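Local atomic coordinates of pyroglutamyl-peptidase I (Fervidobacterium islandicum, PDB entry 6LTQ), a protein that probably removes pyroglutamate from the N terminus of peptides, as a cysteine peptidase of the pyroglutamyl-peptidase I family from a thermophilic, keratin-degrading bacterium. Residues S16-G21 and E67-T72; G26-N31 and L81-G86; I48-L53 and L212-L217. All blocks are in the same frame, centred on the assembly; numbering follows the deposited sequence.

Contact 1. Residues S16-G21 and E67-T72; sequences SVLLTG and EEYYKT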
ATOM      1  N   SER D  16      -9.003  11.470 -36.751  1.00 25.91           N
ATOM      2  CA  SER D  16     -10.216  10.819 -36.275  1.00 32.68           C
ATOM      3  C   SER D  16      -9.860   9.999 -35.036  1.00 30.73           C
ATOM      4  O   SER D  16      -9.017   9.094 -35.104  1.00 28.49           O
ATOM      5  CB  SER D  16     -10.842   9.935 -37.351  1.00 29.81           C
ATOM      6  OG  SER D  16      -9.934   8.938 -37.785  1.00 43.98           O
ATOM      7  N   VAL D  17     -10.500  10.314 -33.915  1.00 28.04           N
ATOM      8  CA  VAL D  17     -10.169   9.736 -32.616  1.00 21.90           C
ATOM      9  C   VAL D  17     -11.364   8.959 -32.100  1.00 24.50           C
ATOM     10  O   VAL D  17     -12.471   9.505 -32.013  1.00 32.49           O
ATOM     11  CB  VAL D  17      -9.762  10.838 -31.625  1.00 28.56           C
ATOM     12  CG1 VAL D  17      -9.575  10.267 -30.232  1.00 20.63           C
ATOM     13  CG2 VAL D  17      -8.509  11.529 -32.127  1.00 26.24           C
ATOM     14  N   LEU D  18     -11.137   7.690 -31.721  1.00 17.35           N
ATOM     15  CA  LEU D  18     -12.154   6.868 -31.078  1.00 24.34           C
ATOM     16  C   LEU D  18     -11.872   6.869 -29.581  1.00 27.08           C
ATOM     17  O   LEU D  18     -10.801   6.426 -29.150  1.00 29.66           O
ATOM     18  CB  LEU D  18     -12.151   5.447 -31.630  1.00 18.41           C
ATOM     19  CG  LEU D  18     -13.069   4.486 -30.890  1.00 21.47           C
ATOM     20  CD1 LEU D  18     -14.520   4.989 -30.909  1.00 32.29           C
ATOM     21  CD2 LEU D  18     -12.972   3.060 -31.449  1.00 28.06           C
ATOM     22  N   LEU D  19     -12.798   7.433 -28.806  1.00 26.31           N
ATOM     23  CA  LEU D  19     -12.736   7.468 -27.348  1.00 19.40           C
ATOM     24  C   LEU D  19     -13.739   6.474 -26.793  1.00 23.38           C
ATOM     25  O   LEU D  19     -14.946   6.606 -27.032  1.00 23.98           O
ATOM     26  CB  LEU D  19     -13.029   8.875 -26.827  1.00 25.00           C
ATOM     27  CG  LEU D  19     -12.954   9.074 -25.316  1.00 27.09           C
ATOM     28  CD1 LEU D  19     -11.471   9.019 -24.863  1.00 19.57           C
ATOM     29  CD2 LEU D  19     -13.595  10.406 -24.950  1.00 25.15           C
ATOM     30  N   THR D  20     -13.253   5.470 -26.067  1.00 15.32           N
ATOM     31  CA  THR D  20     -14.137   4.438 -25.550  1.00 17.58           C
ATOM     32  C   THR D  20     -14.117   4.412 -24.028  1.00 21.56           C
ATOM     33  O   THR D  20     -13.134   4.802 -23.387  1.00 22.78           O
ATOM     34  CB  THR D  20     -13.766   3.048 -26.100  1.00 24.87           C
ATOM     35  OG1 THR D  20     -12.531   2.618 -25.520  1.00 22.13           O
ATOM     36  CG2 THR D  20     -13.605   3.096 -27.617  1.00 25.30           C
ATOM     37  N   GLY D  21     -15.222   3.930 -23.456  1.00 18.87           N
ATOM     38  CA  GLY D  21     -15.325   3.665 -22.048  1.00 15.93           C
ATOM     39  C   GLY D  21     -16.011   2.306 -21.876  1.00 17.86           C
ATOM     40  O   GLY D  21     -16.372   1.670 -22.865  1.00 26.27           O
ATOM     41  N   GLU D  67     -14.919  -4.218 -32.766  1.00 27.54           N
ATOM     42  CA  GLU D  67     -14.637  -4.555 -34.156  1.00 31.09           C
ATOM     43  C   GLU D  67     -15.734  -4.023 -35.067  1.00 29.45           C
ATOM     44  O   GLU D  67     -15.450  -3.486 -36.144  1.00 26.11           O
ATOM     45  CB  GLU D  67     -14.490  -6.070 -34.325  1.00 19.62           C
ATOM     46  CG  GLU D  67     -14.212  -6.520 -35.764  1.00 32.43           C
ATOM     47  CD  GLU D  67     -12.988  -5.856 -36.380  1.00 31.17           C
ATOM     48  OE1 GLU D  67     -12.077  -5.444 -35.635  1.00 45.09           O
ATOM     49  OE2 GLU D  67     -12.931  -5.749 -37.621  1.00 35.26           O
ATOM     50  N   GLU D  68     -16.990  -4.121 -34.617  1.00 29.96           N
ATOM     51  CA  GLU D  68     -18.111  -3.638 -35.413  1.00 32.29           C
ATOM     52  C   GLU D  68     -17.970  -2.149 -35.674  1.00 36.12           C
ATOM     53  O   GLU D  68     -18.226  -1.679 -36.789  1.00 34.43           O
ATOM     54  CB  GLU D  68     -19.421  -3.940 -34.668  1.00 42.92           C
ATOM     55  CG  GLU D  68     -20.713  -3.389 -35.277  1.00 44.06           C
ATOM     56  CD  GLU D  68     -21.945  -3.597 -34.369  1.00 57.23           C
ATOM     57  OE1 GLU D  68     -21.886  -3.283 -33.152  1.00 28.95           O
ATOM     58  OE2 GLU D  68     -22.979  -4.090 -34.874  1.00 43.11           O
ATOM     59  N   TYR D  69     -17.483  -1.400 -34.679  1.00 32.03           N
ATOM     60  CA  TYR D  69     -17.255   0.025 -34.892  1.00 38.69           C
ATOM     61  C   TYR D  69     -16.066   0.250 -35.802  1.00 25.79           C
ATOM     62  O   TYR D  69     -16.104   1.130 -36.670  1.00 30.12           O
ATOM     63  CB  TYR D  69     -17.043   0.773 -33.576  1.00 25.05           C
ATOM     64  CG  TYR D  69     -17.285   2.259 -33.737  1.00 30.47           C
ATOM     65  CD1 TYR D  69     -16.300   3.105 -34.244  1.00 26.68           C
ATOM     66  CD2 TYR D  69     -18.522   2.807 -33.423  1.00 42.58           C
ATOM     67  CE1 TYR D  69     -16.540   4.472 -34.412  1.00 31.19           C
ATOM     68  CE2 TYR D  69     -18.772   4.158 -33.589  1.00 39.44           C
ATOM     69  CZ  TYR D  69     -17.785   4.989 -34.083  1.00 35.39           C
ATOM     70  OH  TYR D  69     -18.054   6.339 -34.241  1.00 38.48           O
ATOM     71  N   TYR D  70     -14.990  -0.522 -35.615  1.00 32.12           N
ATOM     72  CA  TYR D  70     -13.851  -0.374 -36.513  1.00 30.24           C
ATOM     73  C   TYR D  70     -14.249  -0.678 -37.953  1.00 43.34           C
ATOM     74  O   TYR D  70     -13.735  -0.030 -38.879  1.00 28.36           O
ATOM     75  CB  TYR D  70     -12.679  -1.275 -36.090  1.00 46.68           C
ATOM     76  CG  TYR D  70     -11.751  -0.726 -35.017  1.00 36.62           C
ATOM     77  CD1 TYR D  70     -11.301   0.598 -35.035  1.00 30.07           C
ATOM     78  CD2 TYR D  70     -11.319  -1.551 -33.991  1.00 35.98           C
ATOM     79  CE1 TYR D  70     -10.449   1.082 -34.038  1.00 38.09           C
ATOM     80  CE2 TYR D  70     -10.471  -1.079 -32.996  1.00 31.36           C
ATOM     81  CZ  TYR D  70     -10.038   0.230 -33.020  1.00 39.16           C
ATOM     82  OH  TYR D  70      -9.196   0.671 -32.015  1.00 34.68           O
ATOM     83  N   LYS D  71     -15.116  -1.691 -38.182  1.00 36.61           N
ATOM     84  CA  LYS D  71     -15.533  -1.852 -39.572  1.00 41.77           C
ATOM     85  C   LYS D  71     -16.408  -0.723 -40.081  1.00 45.47           C
ATOM     86  O   LYS D  71     -16.299  -0.360 -41.256  1.00 56.28           O
ATOM     87  CB  LYS D  71     -16.161  -3.182 -39.941  1.00 44.22           C
ATOM     88  CG  LYS D  71     -15.553  -3.267 -41.336  1.00 62.08           C
ATOM     89  CD  LYS D  71     -15.233  -4.419 -42.170  1.00 71.90           C
ATOM     90  CE  LYS D  71     -16.095  -5.634 -42.245  1.00 70.54           C
ATOM     91  NZ  LYS D  71     -15.395  -6.255 -43.475  1.00 65.55           N
ATOM     92  N   THR D  72     -17.202  -0.081 -39.252  1.00 38.77           N
ATOM     93  CA  THR D  72     -18.146   0.854 -39.857  1.00 40.95           C
ATOM     94  C   THR D  72     -17.687   2.320 -39.833  1.00 45.01           C
ATOM     95  O   THR D  72     -18.407   3.196 -40.334  1.00 43.59           O
ATOM     96  CB  THR D  72     -19.535   0.645 -39.230  1.00 42.02           C
ATOM     97  OG1 THR D  72     -19.453   0.815 -37.812  1.00 37.30           O
ATOM     98  CG2 THR D  72     -19.965  -0.814 -39.531  1.00 32.77           C
TER

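Contact 2. Residues G26-N31 and L81-G86; sequences GGEKVN and LGQAGG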
ATOM      1  N   GLY D  26     -18.748  -5.425 -11.718  1.00 28.95           N
ATOM      2  CA  GLY D  26     -18.248  -5.776 -10.400  1.00 28.41           C
ATOM      3  C   GLY D  26     -19.060  -5.230  -9.246  1.00 35.59           C
ATOM      4  O   GLY D  26     -18.515  -5.015  -8.159  1.00 40.34           O
ATOM      5  N   GLY D  27     -20.349  -4.976  -9.456  1.00 29.41           N
ATOM      6  CA  GLY D  27     -21.188  -4.438  -8.414  1.00 29.28           C
ATOM      7  C   GLY D  27     -21.247  -2.928  -8.349  1.00 35.64           C
ATOM      8  O   GLY D  27     -22.015  -2.390  -7.539  1.00 43.94           O
ATOM      9  N   GLU D  28     -20.460  -2.221  -9.153  1.00 27.72           N
ATOM     10  CA  GLU D  28     -20.551  -0.767  -9.185  1.00 29.42           C
ATOM     11  C   GLU D  28     -21.783  -0.326  -9.968  1.00 29.60           C
ATOM     12  O   GLU D  28     -22.238  -1.012 -10.883  1.00 35.56           O
ATOM     13  CB  GLU D  28     -19.285  -0.165  -9.805  1.00 25.10           C
ATOM     14  CG  GLU D  28     -17.993  -0.491  -9.036  1.00 27.89           C
ATOM     15  CD  GLU D  28     -17.918   0.203  -7.671  1.00 28.62           C
ATOM     16  OE1 GLU D  28     -18.516   1.297  -7.510  1.00 25.71           O
ATOM     17  OE2 GLU D  28     -17.263  -0.356  -6.754  1.00 29.30           O
ATOM     18  N   LYS D  29     -22.324   0.837  -9.607  1.00 25.64           N
ATOM     19  CA  LYS D  29     -23.426   1.414 -10.366  1.00 30.76           C
ATOM     20  C   LYS D  29     -22.958   2.434 -11.392  1.00 28.76           C
ATOM     21  O   LYS D  29     -23.763   2.901 -12.200  1.00 28.42           O
ATOM     22  CB  LYS D  29     -24.453   2.056  -9.424  1.00 44.53           C
ATOM     23  CG  LYS D  29     -23.866   2.597  -8.127  1.00 45.72           C
ATOM     24  CD  LYS D  29     -24.951   3.098  -7.171  1.00 58.57           C
ATOM     25  CE  LYS D  29     -25.496   4.452  -7.603  1.00 54.11           C
ATOM     26  NZ  LYS D  29     -26.106   5.209  -6.469  1.00 59.40           N
ATOM     27  N   VAL D  30     -21.684   2.815 -11.359  1.00 24.35           N
ATOM     28  CA  VAL D  30     -21.130   3.765 -12.309  1.00 17.36           C
ATOM     29  C   VAL D  30     -19.743   3.272 -12.723  1.00 19.49           C
ATOM     30  O   VAL D  30     -19.141   2.416 -12.074  1.00 22.34           O
ATOM     31  CB  VAL D  30     -21.050   5.194 -11.715  1.00 28.19           C
ATOM     32  CG1 VAL D  30     -19.913   5.304 -10.712  1.00 20.80           C
ATOM     33  CG2 VAL D  30     -20.871   6.206 -12.795  1.00 36.46           C
ATOM     34  N   ASN D  31     -19.259   3.816 -13.820  1.00 19.83           N
ATOM     35  CA  ASN D  31     -17.903   3.567 -14.290  1.00 23.12           C
ATOM     36  C   ASN D  31     -17.320   4.900 -14.735  1.00 23.32           C
ATOM     37  O   ASN D  31     -17.896   5.566 -15.609  1.00 20.97           O
ATOM     38  CB  ASN D  31     -17.902   2.545 -15.431  1.00 21.48           C
ATOM     39  CG  ASN D  31     -16.493   2.100 -15.826  1.00 24.37           C
ATOM     40  OD1 ASN D  31     -15.555   2.909 -15.861  1.00 19.73           O
ATOM     41  ND2 ASN D  31     -16.351   0.816 -16.170  1.00 20.46           N
ATOM     42  N   LEU D  81     -10.469   4.214 -22.454  1.00 14.42           N
ATOM     43  CA  LEU D  81     -10.553   4.526 -21.034  1.00 18.38           C
ATOM     44  C   LEU D  81     -11.118   3.347 -20.266  1.00 22.13           C
ATOM     45  O   LEU D  81     -12.012   2.645 -20.749  1.00 18.91           O
ATOM     46  CB  LEU D  81     -11.427   5.757 -20.768  1.00 14.73           C
ATOM     47  CG  LEU D  81     -11.120   7.031 -21.546  1.00 13.76           C
ATOM     48  CD1 LEU D  81     -12.077   8.158 -21.100  1.00 15.32           C
ATOM     49  CD2 LEU D  81      -9.640   7.456 -21.415  1.00 20.14           C
ATOM     50  N   GLY D  82     -10.621   3.151 -19.050  1.00 11.78           N
ATOM     51  CA  GLY D  82     -11.147   2.100 -18.210  1.00 13.03           C
ATOM     52  C   GLY D  82     -10.960   2.438 -16.747  1.00 17.41           C
ATOM     53  O   GLY D  82     -10.149   3.298 -16.384  1.00 18.87           O
ATOM     54  N   GLN D  83     -11.731   1.747 -15.909  1.00 17.99           N
ATOM     55  CA  GLN D  83     -11.668   1.916 -14.461  1.00 19.20           C
ATOM     56  C   GLN D  83     -10.550   1.049 -13.883  1.00 16.81           C
ATOM     57  O   GLN D  83     -10.449  -0.135 -14.203  1.00 16.15           O
ATOM     58  CB  GLN D  83     -13.016   1.546 -13.839  1.00 19.93           C
ATOM     59  CG  GLN D  83     -13.037   1.532 -12.331  1.00 17.37           C
ATOM     60  CD  GLN D  83     -14.310   0.914 -11.798  1.00 26.50           C
ATOM     61  OE1 GLN D  83     -15.383   1.531 -11.845  1.00 23.79           O
ATOM     62  NE2 GLN D  83     -14.208  -0.309 -11.305  1.00 16.11           N
ATOM     63  N   ALA D  84      -9.697   1.643 -13.051  1.00 14.16           N
ATOM     64  CA  ALA D  84      -8.678   0.890 -12.313  1.00 19.55           C
ATOM     65  C   ALA D  84      -8.876   1.195 -10.839  1.00 16.01           C
ATOM     66  O   ALA D  84      -8.146   2.014 -10.275  1.00 16.70           O
ATOM     67  CB  ALA D  84      -7.237   1.249 -12.774  1.00 20.84           C
ATOM     68  N   GLY D  85      -9.877   0.552 -10.229  1.00 16.44           N
ATOM     69  CA  GLY D  85     -10.189   0.774  -8.828  1.00 18.16           C
ATOM     70  C   GLY D  85      -8.990   0.509  -7.939  1.00 21.20           C
ATOM     71  O   GLY D  85      -8.381  -0.564  -8.011  1.00 16.87           O
ATOM     72  N   GLY D  86      -8.648   1.473  -7.095  1.00 18.65           N
ATOM     73  CA  GLY D  86      -7.459   1.386  -6.278  1.00 20.47           C
ATOM     74  C   GLY D  86      -6.295   2.217  -6.782  1.00 20.10           C
ATOM     75  O   GLY D  86      -5.356   2.472  -6.012  1.00 16.60           O
TER
HETATM   76  O   HOH W   1     -17.745   0.221 -12.809  1.00 17.57           O
HETATM   77  O   HOH W   2     -13.585  -0.352 -16.963  1.00 21.02           O

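Contact 3. Residues I48-L53 and L212-L217; sequences ISLHTL and LILENL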
ATOM      1  N   ILE D  48      -9.706  17.552 -34.310  1.00 39.63           N
ATOM      2  CA  ILE D  48     -10.002  16.127 -34.356  1.00 36.83           C
ATOM      3  C   ILE D  48     -11.480  15.897 -34.619  1.00 39.33           C
ATOM      4  O   ILE D  48     -12.333  16.730 -34.291  1.00 42.79           O
ATOM      5  CB  ILE D  48      -9.583  15.391 -33.053  1.00 39.37           C
ATOM      6  CG1 ILE D  48     -10.415  15.871 -31.864  1.00 48.76           C
ATOM      7  CG2 ILE D  48      -8.077  15.544 -32.777  1.00 34.49           C
ATOM      8  CD1 ILE D  48     -10.053  15.189 -30.541  1.00 45.34           C
ATOM      9  N   SER D  49     -11.779  14.744 -35.207  1.00 31.59           N
ATOM     10  CA  SER D  49     -13.141  14.247 -35.340  1.00 37.49           C
ATOM     11  C   SER D  49     -13.331  13.173 -34.278  1.00 35.10           C
ATOM     12  O   SER D  49     -12.823  12.054 -34.416  1.00 36.09           O
ATOM     13  CB  SER D  49     -13.400  13.707 -36.745  1.00 41.87           C
ATOM     14  OG  SER D  49     -12.714  14.478 -37.722  1.00 39.29           O
ATOM     15  N   LEU D  50     -14.061  13.509 -33.224  1.00 28.13           N
ATOM     16  CA  LEU D  50     -14.152  12.654 -32.053  1.00 31.27           C
ATOM     17  C   LEU D  50     -15.318  11.688 -32.190  1.00 32.63           C
ATOM     18  O   LEU D  50     -16.474  12.112 -32.277  1.00 42.06           O
ATOM     19  CB  LEU D  50     -14.320  13.492 -30.790  1.00 28.43           C
ATOM     20  CG  LEU D  50     -14.347  12.680 -29.495  1.00 24.07           C
ATOM     21  CD1 LEU D  50     -13.047  11.932 -29.318  1.00 22.74           C
ATOM     22  CD2 LEU D  50     -14.593  13.605 -28.321  1.00 35.85           C
ATOM     23  N   HIS D  51     -15.012  10.397 -32.201  1.00 26.86           N
ATOM     24  CA  HIS D  51     -15.988   9.327 -32.041  1.00 26.35           C
ATOM     25  C   HIS D  51     -15.987   8.835 -30.602  1.00 27.26           C
ATOM     26  O   HIS D  51     -14.944   8.792 -29.944  1.00 28.06           O
ATOM     27  CB  HIS D  51     -15.669   8.144 -32.953  1.00 34.35           C
ATOM     28  CG  HIS D  51     -15.571   8.494 -34.404  1.00 45.91           C
ATOM     29  ND1 HIS D  51     -16.419   7.962 -35.354  1.00 44.52           N
ATOM     30  CD2 HIS D  51     -14.715   9.306 -35.070  1.00 37.61           C
ATOM     31  CE1 HIS D  51     -16.086   8.432 -36.544  1.00 32.84           C
ATOM     32  NE2 HIS D  51     -15.059   9.248 -36.399  1.00 32.07           N
ATOM     33  N   THR D  52     -17.156   8.445 -30.115  1.00 25.81           N
ATOM     34  CA  THR D  52     -17.258   7.865 -28.786  1.00 25.50           C
ATOM     35  C   THR D  52     -17.977   6.527 -28.854  1.00 34.59           C
ATOM     36  O   THR D  52     -18.775   6.278 -29.764  1.00 33.54           O
ATOM     37  CB  THR D  52     -17.979   8.790 -27.798  1.00 30.53           C
ATOM     38  OG1 THR D  52     -19.317   9.044 -28.251  1.00 34.15           O
ATOM     39  CG2 THR D  52     -17.205  10.107 -27.645  1.00 23.29           C
ATOM     40  N   LEU D  53     -17.676   5.659 -27.889  1.00 24.03           N
ATOM     41  CA  LEU D  53     -18.279   4.335 -27.863  1.00 25.31           C
ATOM     42  C   LEU D  53     -18.145   3.758 -26.464  1.00 32.86           C
ATOM     43  O   LEU D  53     -17.049   3.771 -25.898  1.00 26.11           O
ATOM     44  CB  LEU D  53     -17.609   3.428 -28.901  1.00 25.23           C
ATOM     45  CG  LEU D  53     -18.057   1.971 -28.843  1.00 27.23           C
ATOM     46  CD1 LEU D  53     -19.515   1.882 -29.281  1.00 39.11           C
ATOM     47  CD2 LEU D  53     -17.201   1.153 -29.794  1.00 33.25           C
ATOM     48  N   LEU D 212      -7.168  17.108 -21.760  1.00 24.91           N
ATOM     49  CA  LEU D 212      -5.823  17.565 -22.077  1.00 16.56           C
ATOM     50  C   LEU D 212      -5.103  16.616 -23.025  1.00 23.90           C
ATOM     51  O   LEU D 212      -4.272  17.054 -23.833  1.00 25.41           O
ATOM     52  CB  LEU D 212      -5.001  17.750 -20.799  1.00 17.47           C
ATOM     53  CG  LEU D 212      -5.295  19.014 -19.983  1.00 26.11           C
ATOM     54  CD1 LEU D 212      -4.785  18.869 -18.533  1.00 23.07           C
ATOM     55  CD2 LEU D 212      -4.678  20.238 -20.668  1.00 26.93           C
ATOM     56  N   ILE D 213      -5.335  15.308 -22.890  1.00 16.90           N
ATOM     57  CA  ILE D 213      -4.718  14.370 -23.824  1.00 19.36           C
ATOM     58  C   ILE D 213      -5.241  14.630 -25.235  1.00 24.55           C
ATOM     59  O   ILE D 213      -4.474  14.711 -26.203  1.00 23.76           O
ATOM     60  CB  ILE D 213      -4.970  12.916 -23.394  1.00 20.63           C
ATOM     61  CG1 ILE D 213      -4.291  12.597 -22.044  1.00 15.35           C
ATOM     62  CG2 ILE D 213      -4.465  11.954 -24.482  1.00 18.57           C
ATOM     63  CD1 ILE D 213      -4.728  11.259 -21.473  1.00 15.40           C
ATOM     64  N   LEU D 214      -6.563  14.776 -25.359  1.00 24.13           N
ATOM     65  CA  LEU D 214      -7.174  15.024 -26.663  1.00 25.95           C
ATOM     66  C   LEU D 214      -6.704  16.344 -27.253  1.00 28.76           C
ATOM     67  O   LEU D 214      -6.421  16.427 -28.455  1.00 35.20           O
ATOM     68  CB  LEU D 214      -8.692  15.013 -26.534  1.00 25.76           C
ATOM     69  CG  LEU D 214      -9.326  13.660 -26.226  1.00 22.78           C
ATOM     70  CD1 LEU D 214     -10.784  13.835 -25.796  1.00 26.36           C
ATOM     71  CD2 LEU D 214      -9.188  12.676 -27.408  1.00 20.65           C
ATOM     72  N   GLU D 215      -6.587  17.387 -26.422  1.00 30.07           N
ATOM     73  CA  GLU D 215      -6.175  18.693 -26.927  1.00 30.27           C
ATOM     74  C   GLU D 215      -4.731  18.710 -27.403  1.00 40.71           C
ATOM     75  O   GLU D 215      -4.378  19.566 -28.218  1.00 33.99           O
ATOM     76  CB  GLU D 215      -6.334  19.775 -25.856  1.00 28.14           C
ATOM     77  CG  GLU D 215      -7.743  20.271 -25.641  1.00 31.51           C
ATOM     78  CD  GLU D 215      -7.832  21.265 -24.491  1.00 37.10           C
ATOM     79  OE1 GLU D 215      -6.788  21.551 -23.871  1.00 37.79           O
ATOM     80  OE2 GLU D 215      -8.952  21.708 -24.164  1.00 37.46           O
ATOM     81  N   ASN D 216      -3.878  17.807 -26.913  1.00 25.69           N
ATOM     82  CA  ASN D 216      -2.451  17.884 -27.211  1.00 31.49           C
ATOM     83  C   ASN D 216      -1.947  16.683 -28.010  1.00 27.44           C
ATOM     84  O   ASN D 216      -0.738  16.433 -28.048  1.00 26.44           O
ATOM     85  CB  ASN D 216      -1.664  18.047 -25.908  1.00 26.50           C
ATOM     86  CG  ASN D 216      -1.909  19.390 -25.262  1.00 36.04           C
ATOM     87  OD1 ASN D 216      -1.268  20.378 -25.615  1.00 33.27           O
ATOM     88  ND2 ASN D 216      -2.857  19.442 -24.318  1.00 25.71           N
ATOM     89  N   LEU D 217      -2.857  15.977 -28.686  1.00 28.42           N
ATOM     90  CA  LEU D 217      -2.549  14.687 -29.291  1.00 28.43           C
ATOM     91  C   LEU D 217      -1.393  14.778 -30.276  1.00 33.97           C
ATOM     92  O   LEU D 217      -0.616  13.827 -30.418  1.00 32.55           O
ATOM     93  CB  LEU D 217      -3.797  14.148 -29.987  1.00 34.45           C
ATOM     94  CG  LEU D 217      -4.060  12.646 -29.985  1.00 43.15           C
ATOM     95  CD1 LEU D 217      -3.545  11.994 -28.711  1.00 28.19           C
ATOM     96  CD2 LEU D 217      -5.544  12.411 -30.130  1.00 46.58           C
TER

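Contact 1. Residues S16-G21 and E67-T72
Leu18 and Tyr70 mark the closest backbone approach between strand segment 16-21 and helical segment 67-72, with Leu18 CA and Tyr70 CA 9.2 Å apart. At that spacing no hydrogen bond passes between the segments, and the contact is made by side chains alone, which bury 129 Å² in total. Leu18 supplies more than half of this area. Its side chain leaves the backbone toward the helix, and its two methyl groups divide the work between two consecutive tyrosines. CD1 lies over one face of the Tyr69 ring, 4.1 Å from Tyr69 CE1, the leucine and tyrosine side chains running past each other in opposite directions. CD2 meets the other ring at an oblique angle, with Tyr70 CE1 also 4.1 Å from Leu18 CD2. The two rings reach the leucine by different torsions. In Tyr69, CG stands anti to the backbone N (chi1 -160°) on a side chain that already leaves the helix toward the strand. Tyr70 begins to one side, and with CG anti to its carbonyl carbon instead (chi1 -84°) its ring is carried in toward the sheet. Both phenol oxygens are engaged beyond the leucine: Tyr69 OH is hydrogen-bonded to His51 ND1 on the adjoining strand 48-55, and Tyr70 OH to Ser163 OG on helix 158-170. Each ring is thus held at its polar end while ring carbons pack on a leucine methyl, over a face in Tyr69 and obliquely in Tyr70. The Tyr70 ring also touches Ala78 and His80 of strand 77-83. Helix 59-72 links the parallel strands 48-55 and 77-83, which flank strand 15-22 in the sheet, so the contact is characteristic of a beta-alpha-beta crossover, its helix packed on the strand that it spans, within an alpha/beta fold.

Contact 2. Residues G26-N31 and L81-G86
Asn31 and Gln83 form a polar, water-bridged contact between the loop that follows strand 15-22 and the C-terminal end of strand 77-83. Their CA atoms are 6.5 Å apart, and no direct hydrogen bond joins the segments. Gln83 CG is anti to the backbone N (chi1 174°) and the chain stays extended beyond it, which carries the amide past Asn31 toward the loop backbone. The nearest direct approach is Asn31 OD1 to the aliphatic Gln83 CB, 3.5 Å, and the two amide planes are inclined by 35°. Two waters complete the join. One donates to both Val30 O and Gln83 OE1, the latter at 2.9 Å. The other accepts from Asn31 ND2 and from the backbone Gln83 N, 3.0 Å from the nitrogen of Gln83. Outside the pair, Gln187 NE2 bonds to both Gln83 OE1 and Glu28 OE1, while Glu28 OE2 forms a salt bridge with Lys191. Asn31 is the N-cap of helix 32-40, its side chain capping a backbone N just beyond the loop; OD1 also bonds to Ser33 OG, and ND2 to Glu23 O. Gln83 OE1 thus takes two donors, the first water and Gln187 NE2, which should fix the rotation of its amide, while Asn31 serves helix capping and the second water bridge at once.

Contact 3. Residues I48-L53 and L212-L217
Ile48 and Leu214 meet with their side chains crossing at about a right angle, each leaving its backbone toward the opposing segment. Their CA atoms, 8.3 Å apart, are the nearest pair of the two backbones. The touch is between methyl groups, Ile48 CD1 to Leu214 CD2 at 4.1 Å. Ile48 places CG1 between its backbone N and carbonyl carbon (chi1 66°), a crowded position, and the extended outer torsion then projects CD1 toward the leucine. Leu214 CD2 has a second, looser neighbour on the same strand: Leu50 CD1 lies 4.4 Å away. Ile48 and Leu50, two residues apart, thus both turn to the helix and receive one leucine branch, burying 151 Å² together with a smaller share from Leu217. The helix ends just beyond this leucine. There Asn216 folds back, its ND2 giving a nearly straight bond (172°) to a lone pair of Leu212 O, 2.8 Å away. Leu214 also packs on Val17 and Leu79 of the two strands next along the sheet and on Leu40 of helix 32-40, so the end of helix 203-215 covers strands 48-55, 15-22 and 77-83 beside that helix.

Overall arrangement
From the N terminus the chain enters strand 15-22, passes the loop 26-31 and helix 32-40, and returns as strand 48-55. Helix 59-72 then closes contact 1 over 45 intervening residues, and strand 77-83 closes contact 2 over 49. Contact 3 closes last, after 158 residues, when helix 203-215 reaches strand 48-55. All three pairs of contacts cross along the chain, and none encloses another. Strand 15-22 lies between strands 48-55 and 77-83, so contacts 1 and 3 adjoin through Val17 O and His51 N (2.7 Å), and contacts 1 and 2 through Thr20 O and Leu81 N (2.9 Å). Contacts 2 and 3 share the sheet without touching.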